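Long-range contacts in high-potential iron-sulfur protein (Rhodoferax fermentans, PDB 1HLQ), which carries single electrons on a high-potential [4Fe-4S] cluster, serving photosynthetic and anaerobic electron transport between the cytochrome bc1 complex and the membrane-bound tetrahaem cytochrome: residues A2-E7 against E61-G66; K34-S39 against K65-A70; S39-Y44 against A70-A75. All blocks are in the same frame, centred on the assembly; numbering follows the deposited sequence. Where two conformers were deposited one is given.

Interaction 1 of 3, residues A2-E7 against E61-G66; sequences APLVAE and EVVAKG
Glu61 receives the N-terminal arm through both polar groups of its backbone. Its N donates to Pro3 O at 2.9 Å, a bent hydrogen bond with the donor tilted 31° from the carbonyl plane. Its O accepts from Val5 N at 2.8 Å, a straighter bond with the donor almost in line with the carbonyl. The pair brackets Leu4, whose CA also lies 3.2 Å from the same Glu61 O in a CA-H...O contact. The side chain of Glu61 runs out alongside Ala2, CB of Ala2 resting 4.1 Å from CG of Glu61, while the carboxylate is hydrogen-bonded through OE2 to Gln51 NE2.

At Val62 the contact turns apolar. The side chains of Val5 and Val62 run alongside each other, with Val5 CG2 3.8 Å from Val62 CG1; with CG1 anti to the backbone N (chi1 169°), Val5 puts CG2 beside its N, where it also meets Glu61 O. Tyr17 touches both valines. Val63 then offers CG2 to the end of Leu4, whose CD2 crosses it at 3.9 Å. Beyond, the chain folds through a type I turn closed by Gly66 N on Val63 O.

One residue pair bridged in this way is an isolated beta bridge: an irregular N-terminal arm pinned at Glu61 beside the two-stranded antiparallel sheet of 51-52 and 62-63, next to Val62 of the cluster pocket.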
loop_
_atom_site.group_PDB
_atom_site.type_symbol
_atom_site.label_atom_id
_atom_site.label_comp_id
_atom_site.label_asym_id
_atom_site.label_seq_id
_atom_site.Cartn_x
_atom_site.Cartn_y
_atom_site.Cartn_z
ATOM N N ALA A 2 8.586 16.409 0.406
ATOM C CA ALA A 2 9.341 15.233 0.020
ATOM C C ALA A 2 9.328 15.074 -1.492
ATOM O O ALA A 2 8.523 15.685 -2.199
ATOM C CB ALA A 2 8.684 13.999 0.632
ATOM N N PRO A 3 10.199 14.228 -2.015
ATOM C CA PRO A 3 10.231 13.926 -3.422
ATOM C C PRO A 3 8.861 13.436 -3.891
ATOM O O PRO A 3 8.195 12.638 -3.232
ATOM C CB PRO A 3 11.235 12.788 -3.560
ATOM C CG PRO A 3 12.143 13.030 -2.401
ATOM C CD PRO A 3 11.220 13.433 -1.282
ATOM N N LEU A 4 8.490 13.867 -5.094
ATOM C CA LEU A 4 7.236 13.383 -5.660
ATOM C C LEU A 4 7.375 11.958 -6.157
ATOM O O LEU A 4 8.407 11.501 -6.658
ATOM C CB LEU A 4 6.817 14.257 -6.853
ATOM C CG LEU A 4 6.396 15.694 -6.515
ATOM C CD1 LEU A 4 6.296 16.490 -7.803
ATOM C CD2 LEU A 4 5.108 15.728 -5.725
ATOM N N VAL A 5 6.278 11.207 -6.008
ATOM C CA VAL A 5 6.208 9.871 -6.588
ATOM C C VAL A 5 6.513 9.945 -8.075
ATOM O O VAL A 5 6.044 10.866 -8.765
ATOM C CB VAL A 5 4.788 9.299 -6.368
ATOM C CG1 VAL A 5 4.549 8.026 -7.161
ATOM C CG2 VAL A 5 4.515 9.087 -4.883
ATOM N N ALA A 6 7.313 9.049 -8.616
ATOM C CA ALA A 6 7.562 8.921 -10.047
ATOM C C ALA A 6 6.581 7.882 -10.594
ATOM O O ALA A 6 6.368 6.837 -9.976
ATOM C CB ALA A 6 8.989 8.512 -10.356
ATOM N N GLU A 7 6.034 8.114 -11.777
ATOM C CA GLU A 7 5.105 7.184 -12.398
ATOM C C GLU A 7 5.754 5.854 -12.719
ATOM O O GLU A 7 5.047 4.860 -12.897
ATOM C CB GLU A 7 4.462 7.810 -13.642
ATOM C CG GLU A 7 3.562 8.970 -13.290
ATOM C CD GLU A 7 2.948 9.700 -14.461
ATOM O OE1 GLU A 7 2.412 10.788 -14.159
ATOM O OE2 GLU A 7 3.041 9.188 -15.600
ATOM N N GLU A 61 5.590 12.308 -1.902
ATOM C CA GLU A 61 4.347 13.057 -1.972
ATOM C C GLU A 61 3.729 12.805 -3.349
ATOM O O GLU A 61 4.430 12.483 -4.306
ATOM C CB GLU A 61 4.543 14.563 -1.762
ATOM C CG GLU A 61 4.826 14.876 -0.296
ATOM C CD GLU A 61 4.958 16.323 0.072
ATOM O OE1 GLU A 61 4.983 16.591 1.292
ATOM O OE2 GLU A 61 5.071 17.187 -0.808
ATOM N N VAL A 62 2.398 12.911 -3.381
ATOM C CA VAL A 62 1.669 12.785 -4.639
ATOM C C VAL A 62 1.190 14.168 -5.073
ATOM O O VAL A 62 1.129 15.082 -4.244
ATOM C CB VAL A 62 0.468 11.825 -4.524
ATOM C CG1 VAL A 62 0.961 10.400 -4.255
ATOM C CG2 VAL A 62 -0.533 12.263 -3.460
ATOM N N VAL A 63 0.870 14.326 -6.340
ATOM C CA VAL A 63 0.363 15.596 -6.871
ATOM C C VAL A 63 -1.146 15.592 -6.684
ATOM O O VAL A 63 -1.828 14.610 -7.029
ATOM C CB VAL A 63 0.759 15.766 -8.338
ATOM C CG1 VAL A 63 0.167 17.027 -8.952
ATOM C CG2 VAL A 63 2.283 15.833 -8.414
ATOM N N ALA A 64 -1.725 16.692 -6.193
ATOM C CA ALA A 64 -3.142 16.779 -5.875
ATOM C C ALA A 64 -4.061 16.550 -7.063
ATOM O O ALA A 64 -5.183 16.019 -6.922
ATOM C CB ALA A 64 -3.421 18.110 -5.210
ATOM N N LYS A 65 -3.585 16.887 -8.239
ATOM C CA LYS A 65 -4.199 16.717 -9.530
ATOM C C LYS A 65 -4.144 15.274 -10.013
ATOM O O LYS A 65 -4.714 14.920 -11.044
ATOM C CB LYS A 65 -3.374 17.473 -10.605
ATOM C CG LYS A 65 -3.584 18.959 -10.689
ATOM C CD LYS A 65 -2.691 19.607 -11.735
ATOM C CE LYS A 65 -2.932 19.058 -13.128
ATOM N NZ LYS A 65 -2.447 20.030 -14.146
ATOM N N GLY A 66 -3.370 14.433 -9.321
ATOM C CA GLY A 66 -3.096 13.070 -9.680
ATOM C C GLY A 66 -4.201 12.070 -9.386
ATOM O O GLY A 66 -5.305 12.430 -9.005
#

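Interaction 2 of 3, residues K34-S39 against K65-A70; sequences KDQSCS and KGWCSA. With SF4 (iron/sulfur cluster), chain G; SO4 (sulfate ion), chain D.
Cys38 and Cys68, two of the four cysteine ligands of the HiPIP cluster site, come from separate loops to one cubane: Cys38 SG binds iron FE1 and Cys68 SG binds iron FE4, each at 2.3 Å. The backbones join where Cys38 N donates to Gly66 O at 2.8 Å, approaching from above the carbonyl plane, 47° out of it. Ser37 CA also leans on Gly66 O, 3.0 Å away.

Beside this bond Gln36 and Trp67 run the same way. Trp67 NE1 donates to Gln36 OE1 at 2.9 Å, on a lone pair in the carbonyl plane, and the amide is turned only 18° from the indole, so the two flat groups are nearly coplanar. CG of Trp67, anti to the backbone N (chi1 -178°), carries the ring along Gln36, with Gln36 CB 3.5 Å from Trp67 CD1. A leucine in place of Trp67 would probably leave Gln36 OE1 without its donor and open a gap beside His32 and Tyr29, whose rings meet the indole.

At the cluster end, Ala70 N donates to Cys68 SG at 3.4 Å, an N-H...S bond to a ligand sulfur of the kind thought to tune the cluster's potential.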
loop_
_atom_site.group_PDB
_atom_site.type_symbol
_atom_site.label_atom_id
_atom_site.label_comp_id
_atom_site.label_asym_id
_atom_site.label_seq_id
_atom_site.Cartn_x
_atom_site.Cartn_y
_atom_site.Cartn_z
ATOM N N LYS A 34 -12.456 12.161 -14.485
ATOM C CA LYS A 34 -11.588 13.279 -14.087
ATOM C C LYS A 34 -12.104 13.978 -12.847
ATOM O O LYS A 34 -11.416 14.860 -12.301
ATOM C CB LYS A 34 -11.157 14.251 -15.174
ATOM C CG LYS A 34 -12.256 14.987 -15.904
ATOM C CD LYS A 34 -11.774 15.503 -17.256
ATOM C CE LYS A 34 -11.164 16.887 -17.176
ATOM N NZ LYS A 34 -11.380 17.657 -18.445
ATOM N N ASP A 35 -13.246 13.575 -12.284
ATOM C CA ASP A 35 -13.716 14.037 -11.003
ATOM C C ASP A 35 -12.915 13.368 -9.875
ATOM O O ASP A 35 -12.951 13.803 -8.727
ATOM C CB ASP A 35 -15.199 13.781 -10.734
ATOM C CG ASP A 35 -16.063 14.858 -11.371
ATOM O OD1 ASP A 35 -17.015 14.475 -12.074
ATOM O OD2 ASP A 35 -15.729 16.043 -11.131
ATOM N N GLN A 36 -12.244 12.268 -10.192
ATOM C CA GLN A 36 -11.413 11.549 -9.246
ATOM C C GLN A 36 -9.981 12.096 -9.344
ATOM O O GLN A 36 -9.344 11.998 -10.367
ATOM C CB GLN A 36 -11.410 10.051 -9.547
ATOM C CG GLN A 36 -12.794 9.431 -9.549
ATOM C CD GLN A 36 -12.768 7.955 -9.889
ATOM O OE1 GLN A 36 -11.741 7.327 -10.098
ATOM N NE2 GLN A 36 -13.947 7.343 -9.984
ATOM N N SER A 37 -9.491 12.593 -8.222
ATOM C CA SER A 37 -8.094 13.011 -8.146
ATOM C C SER A 37 -7.662 12.843 -6.700
ATOM O O SER A 37 -8.476 12.698 -5.797
ATOM C CB SER A 37 -7.867 14.433 -8.653
ATOM O OG SER A 37 -8.609 15.311 -7.825
ATOM N N CYS A 38 -6.364 12.984 -6.434
ATOM C CA CYS A 38 -5.903 12.903 -5.044
ATOM C C CYS A 38 -6.601 13.953 -4.197
ATOM O O CYS A 38 -6.987 13.680 -3.065
ATOM C CB CYS A 38 -4.389 13.050 -4.974
ATOM S SG CYS A 38 -3.475 11.824 -5.936
ATOM N N SER A 39 -6.839 15.130 -4.764
ATOM C CA SER A 39 -7.507 16.192 -4.013
ATOM C C SER A 39 -8.909 15.791 -3.568
ATOM O O SER A 39 -9.400 16.366 -2.599
ATOM C CB SER A 39 -7.572 17.474 -4.833
ATOM O OG SER A 39 -8.292 17.256 -6.021
ATOM N N LYS A 65 -3.585 16.887 -8.239
ATOM C CA LYS A 65 -4.199 16.717 -9.530
ATOM C C LYS A 65 -4.144 15.274 -10.013
ATOM O O LYS A 65 -4.714 14.920 -11.044
ATOM C CB LYS A 65 -3.374 17.473 -10.605
ATOM C CG LYS A 65 -3.584 18.959 -10.689
ATOM C CD LYS A 65 -2.691 19.607 -11.735
ATOM C CE LYS A 65 -2.932 19.058 -13.128
ATOM N NZ LYS A 65 -2.447 20.030 -14.146
ATOM N N GLY A 66 -3.370 14.433 -9.321
ATOM C CA GLY A 66 -3.096 13.070 -9.680
ATOM C C GLY A 66 -4.201 12.070 -9.386
ATOM O O GLY A 66 -5.305 12.430 -9.005
ATOM N N TRP A 67 -3.902 10.788 -9.573
ATOM C CA TRP A 67 -4.872 9.718 -9.400
ATOM C C TRP A 67 -4.159 8.373 -9.347
ATOM O O TRP A 67 -3.114 8.175 -9.947
ATOM C CB TRP A 67 -5.801 9.695 -10.637
ATOM C CG TRP A 67 -6.887 8.663 -10.597
ATOM C CD1 TRP A 67 -8.134 8.816 -10.071
ATOM C CD2 TRP A 67 -6.835 7.331 -11.107
ATOM N NE1 TRP A 67 -8.871 7.657 -10.197
ATOM C CE2 TRP A 67 -8.089 6.727 -10.839
ATOM C CE3 TRP A 67 -5.860 6.571 -11.763
ATOM C CZ2 TRP A 67 -8.380 5.413 -11.198
ATOM C CZ3 TRP A 67 -6.150 5.264 -12.112
ATOM C CH2 TRP A 67 -7.400 4.706 -11.839
ATOM N N CYS A 68 -4.779 7.446 -8.625
ATOM C CA CYS A 68 -4.338 6.057 -8.662
ATOM C C CYS A 68 -5.585 5.187 -8.494
ATOM O O CYS A 68 -6.670 5.678 -8.183
ATOM C CB CYS A 68 -3.236 5.680 -7.695
ATOM S SG CYS A 68 -3.847 5.209 -6.061
ATOM N N SER A 69 -5.400 3.890 -8.740
ATOM C CA SER A 69 -6.532 2.963 -8.756
ATOM C C SER A 69 -7.204 2.810 -7.414
ATOM O O SER A 69 -8.345 2.326 -7.364
ATOM C CB SER A 69 -5.948 1.614 -9.219
ATOM O OG SER A 69 -6.919 0.604 -9.345
ATOM N N ALA A 70 -6.568 3.170 -6.311
ATOM C CA ALA A 70 -7.135 3.136 -4.989
ATOM C C ALA A 70 -7.984 4.354 -4.665
ATOM O O ALA A 70 -8.440 4.488 -3.521
ATOM C CB ALA A 70 -6.031 2.990 -3.937
HETATM FE FE1 SF4 G . -3.992 9.881 -4.855
HETATM FE FE2 SF4 G . -5.841 8.579 -3.302
HETATM FE FE3 SF4 G . -3.197 8.298 -2.815
HETATM FE FE4 SF4 G . -4.291 7.211 -5.035
HETATM S S1 SF4 G . -4.829 6.627 -2.869
HETATM S S2 SF4 G . -2.297 8.422 -4.971
HETATM S S3 SF4 G . -5.896 8.757 -5.611
HETATM S S4 SF4 G . -4.336 10.259 -2.604
HETATM S S SO4 D . -14.325 12.105 -17.570
HETATM O O1 SO4 D . -12.885 11.822 -17.269
HETATM O O2 SO4 D . -15.037 10.817 -17.802
HETATM O O3 SO4 D . -14.351 12.991 -18.781
HETATM O O4 SO4 D . -14.956 12.822 -16.415
#

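Interaction 3 of 3, residues S39-Y44 against A70-A75. With SF4 (iron/sulfur cluster), chain G.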
loop_
_atom_site.group_PDB
_atom_site.type_symbol
_atom_site.label_atom_id
_atom_site.label_comp_id
_atom_site.label_asym_id
_atom_site.label_seq_id
_atom_site.Cartn_x
_atom_site.Cartn_y
_atom_site.Cartn_z
ATOM N N SER A 39 -6.839 15.130 -4.764
ATOM C CA SER A 39 -7.507 16.192 -4.013
ATOM C C SER A 39 -8.909 15.791 -3.568
ATOM O O SER A 39 -9.400 16.366 -2.599
ATOM C CB SER A 39 -7.572 17.474 -4.833
ATOM O OG SER A 39 -8.292 17.256 -6.021
ATOM N N THR A 40 -9.574 14.872 -4.268
ATOM C CA THR A 40 -10.913 14.441 -3.880
ATOM C C THR A 40 -10.923 13.051 -3.274
ATOM O O THR A 40 -11.998 12.465 -3.053
ATOM C CB THR A 40 -11.901 14.468 -5.063
ATOM O OG1 THR A 40 -11.520 13.527 -6.080
ATOM C CG2 THR A 40 -11.989 15.870 -5.658
ATOM N N CYS A 41 -9.760 12.516 -2.938
ATOM C CA CYS A 41 -9.599 11.182 -2.379
ATOM C C CYS A 41 -9.589 11.189 -0.859
ATOM O O CYS A 41 -8.940 12.031 -0.235
ATOM C CB CYS A 41 -8.276 10.580 -2.897
ATOM S SG CYS A 41 -7.922 8.916 -2.313
ATOM N N ALA A 42 -10.231 10.197 -0.248
ATOM C CA ALA A 42 -10.270 10.101 1.207
ATOM C C ALA A 42 -8.912 9.838 1.825
ATOM O O ALA A 42 -8.686 10.069 3.022
ATOM C CB ALA A 42 -11.256 9.013 1.616
ATOM N N LEU A 43 -7.950 9.315 1.070
ATOM C CA LEU A 43 -6.629 8.985 1.577
ATOM C C LEU A 43 -5.645 10.137 1.507
ATOM O O LEU A 43 -4.659 10.122 2.266
ATOM C CB LEU A 43 -6.078 7.741 0.868
ATOM C CG LEU A 43 -6.955 6.487 0.993
ATOM C CD1 LEU A 43 -6.330 5.310 0.269
ATOM C CD2 LEU A 43 -7.241 6.135 2.443
ATOM N N TYR A 44 -5.885 11.129 0.669
ATOM C CA TYR A 44 -4.954 12.247 0.508
ATOM C C TYR A 44 -4.800 13.021 1.812
ATOM O O TYR A 44 -5.801 13.371 2.446
ATOM C CB TYR A 44 -5.399 13.163 -0.609
ATOM C CG TYR A 44 -4.494 14.322 -0.955
ATOM C CD1 TYR A 44 -4.964 15.624 -0.909
ATOM C CD2 TYR A 44 -3.180 14.112 -1.373
ATOM C CE1 TYR A 44 -4.141 16.682 -1.255
ATOM C CE2 TYR A 44 -2.363 15.165 -1.720
ATOM C CZ TYR A 44 -2.848 16.454 -1.662
ATOM O OH TYR A 44 -2.054 17.521 -2.002
ATOM N N ALA A 70 -6.568 3.170 -6.311
ATOM C CA ALA A 70 -7.135 3.136 -4.989
ATOM C C ALA A 70 -7.984 4.354 -4.665
ATOM O O ALA A 70 -8.440 4.488 -3.521
ATOM C CB ALA A 70 -6.031 2.990 -3.937
ATOM N N TRP A 71 -8.162 5.276 -5.635
ATOM C CA TRP A 71 -8.944 6.472 -5.359
ATOM C C TRP A 71 -10.188 6.146 -4.548
ATOM O O TRP A 71 -10.970 5.302 -5.001
ATOM C CB TRP A 71 -9.310 7.200 -6.655
ATOM C CG TRP A 71 -10.088 8.443 -6.362
ATOM C CD1 TRP A 71 -9.575 9.676 -6.103
ATOM C CD2 TRP A 71 -11.513 8.568 -6.295
ATOM N NE1 TRP A 71 -10.577 10.570 -5.840
ATOM C CE2 TRP A 71 -11.788 9.916 -5.969
ATOM C CE3 TRP A 71 -12.578 7.677 -6.474
ATOM C CZ2 TRP A 71 -13.076 10.406 -5.809
ATOM C CZ3 TRP A 71 -13.854 8.178 -6.322
ATOM C CH2 TRP A 71 -14.089 9.517 -6.003
ATOM N N ALA A 72 -10.323 6.791 -3.404
ATOM C CA ALA A 72 -11.366 6.439 -2.455
ATOM C C ALA A 72 -12.349 7.574 -2.261
ATOM O O ALA A 72 -11.969 8.621 -1.759
ATOM C CB ALA A 72 -10.683 6.029 -1.155
ATOM N N LYS A 73 -13.592 7.351 -2.677
ATOM C CA LYS A 73 -14.634 8.368 -2.515
ATOM C C LYS A 73 -14.862 8.554 -1.020
ATOM O O LYS A 73 -14.878 7.577 -0.270
ATOM C CB LYS A 73 -15.887 7.919 -3.257
ATOM C CG LYS A 73 -16.978 8.964 -3.454
ATOM C CD LYS A 73 -18.085 8.771 -2.422
ATOM C CE LYS A 73 -19.311 9.621 -2.728
ATOM N NZ LYS A 73 -20.061 9.106 -3.915
ATOM N N LYS A 74 -14.954 9.789 -0.560
ATOM C CA LYS A 74 -15.124 10.044 0.876
ATOM C C LYS A 74 -16.459 9.590 1.449
ATOM O O LYS A 74 -17.503 9.712 0.810
ATOM C CB LYS A 74 -14.934 11.550 1.114
ATOM C CG LYS A 74 -13.572 12.038 0.648
ATOM C CD LYS A 74 -13.436 13.549 0.687
ATOM C CE LYS A 74 -12.069 13.968 0.176
ATOM N NZ LYS A 74 -11.812 15.412 0.411
ATOM N N ALA A 75 -16.456 9.063 2.673
ATOM C CA ALA A 75 -17.699 8.639 3.317
ATOM C C ALA A 75 -18.597 9.847 3.593
ATOM O O ALA A 75 -19.825 9.636 3.783
ATOM C CB ALA A 75 -17.415 7.904 4.617
HETATM FE FE1 SF4 G . -3.992 9.881 -4.855
HETATM FE FE2 SF4 G . -5.841 8.579 -3.302
HETATM FE FE3 SF4 G . -3.197 8.298 -2.815
HETATM FE FE4 SF4 G . -4.291 7.211 -5.035
HETATM S S1 SF4 G . -4.829 6.627 -2.869
HETATM S S2 SF4 G . -2.297 8.422 -4.971
HETATM S S3 SF4 G . -5.896 8.757 -5.611
HETATM S S4 SF4 G . -4.336 10.259 -2.604
HETATM O O HOH W 1 -9.033 14.848 -0.155
HETATM O O HOH W 2 -14.670 12.098 -2.693
#
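Ala72 CB faces the apolar patch, 4.1 Å from Ala42 CB and 4.3 Å from Leu43 CG. Leu43 continues to the cluster, where its CD1 packs 3.7 Å from the sulfide S1. On the other flank Cys41 CB rests against CD1 of Trp71, and its sulfur makes an oblique sulfur-aromatic contact with the five-membered ring, while the indole edge also meets sulfide S3.

Cys41 SG binds iron FE2 and, with the sulfur anti to the backbone N (chi1 -179°), takes two amides: Ala72 N from across the contact, at 3.4 Å and 166°, and Leu43 N from its own loop. Two N-H groups on one ligand sulfur would probably draw off some negative charge. The next bond outward is Ala42 N to Ala72 O, 2.8 Å, in the carbonyl plane.

At the polar edge Trp71 NE1 donates to Thr40 OG1 at 3.1 Å, with the hydroxyl oxygen 18° out of the ring plane, and makes a weak second hydrogen bond to Ser37 O; that hydroxyl also pairs with Asp35 O and Ser37 N. The extended chain of Lys74 passes Ala42 and brings NZ to a water reaching Ser39 O and Cys41 O.

Neither loop belongs to the small sheet of 51-52 and 62-63: 39-44 precedes the first strand but sets Tyr44 against Val62 of the second, and 70-75 follows it; the second subunit packs its Leu56 on Leu43 and its Ser69 on Ala72.

In the fold
All three contacts reach one cubane, but only two of them supply ligands. Interactions 2 and 3 supply three of the four cysteine ligands, their centres about 8 Å apart, and Cys54 completes the set. They share Ser39 and Ala70 and meet where Asp35 O lies 3.0 Å from Thr40 OG1, probably a hydrogen bond; both also touch the second subunit. Interaction 1, its centre about 11 Å from that of interaction 2 and about 15 Å from that of interaction 3, reaches the cluster through Val62. Segments 61-66 and 65-70 share Lys65 and Gly66, and Ala64 O probably accepts from Ser39 N at 2.9 Å, tying interaction 1 to the other two.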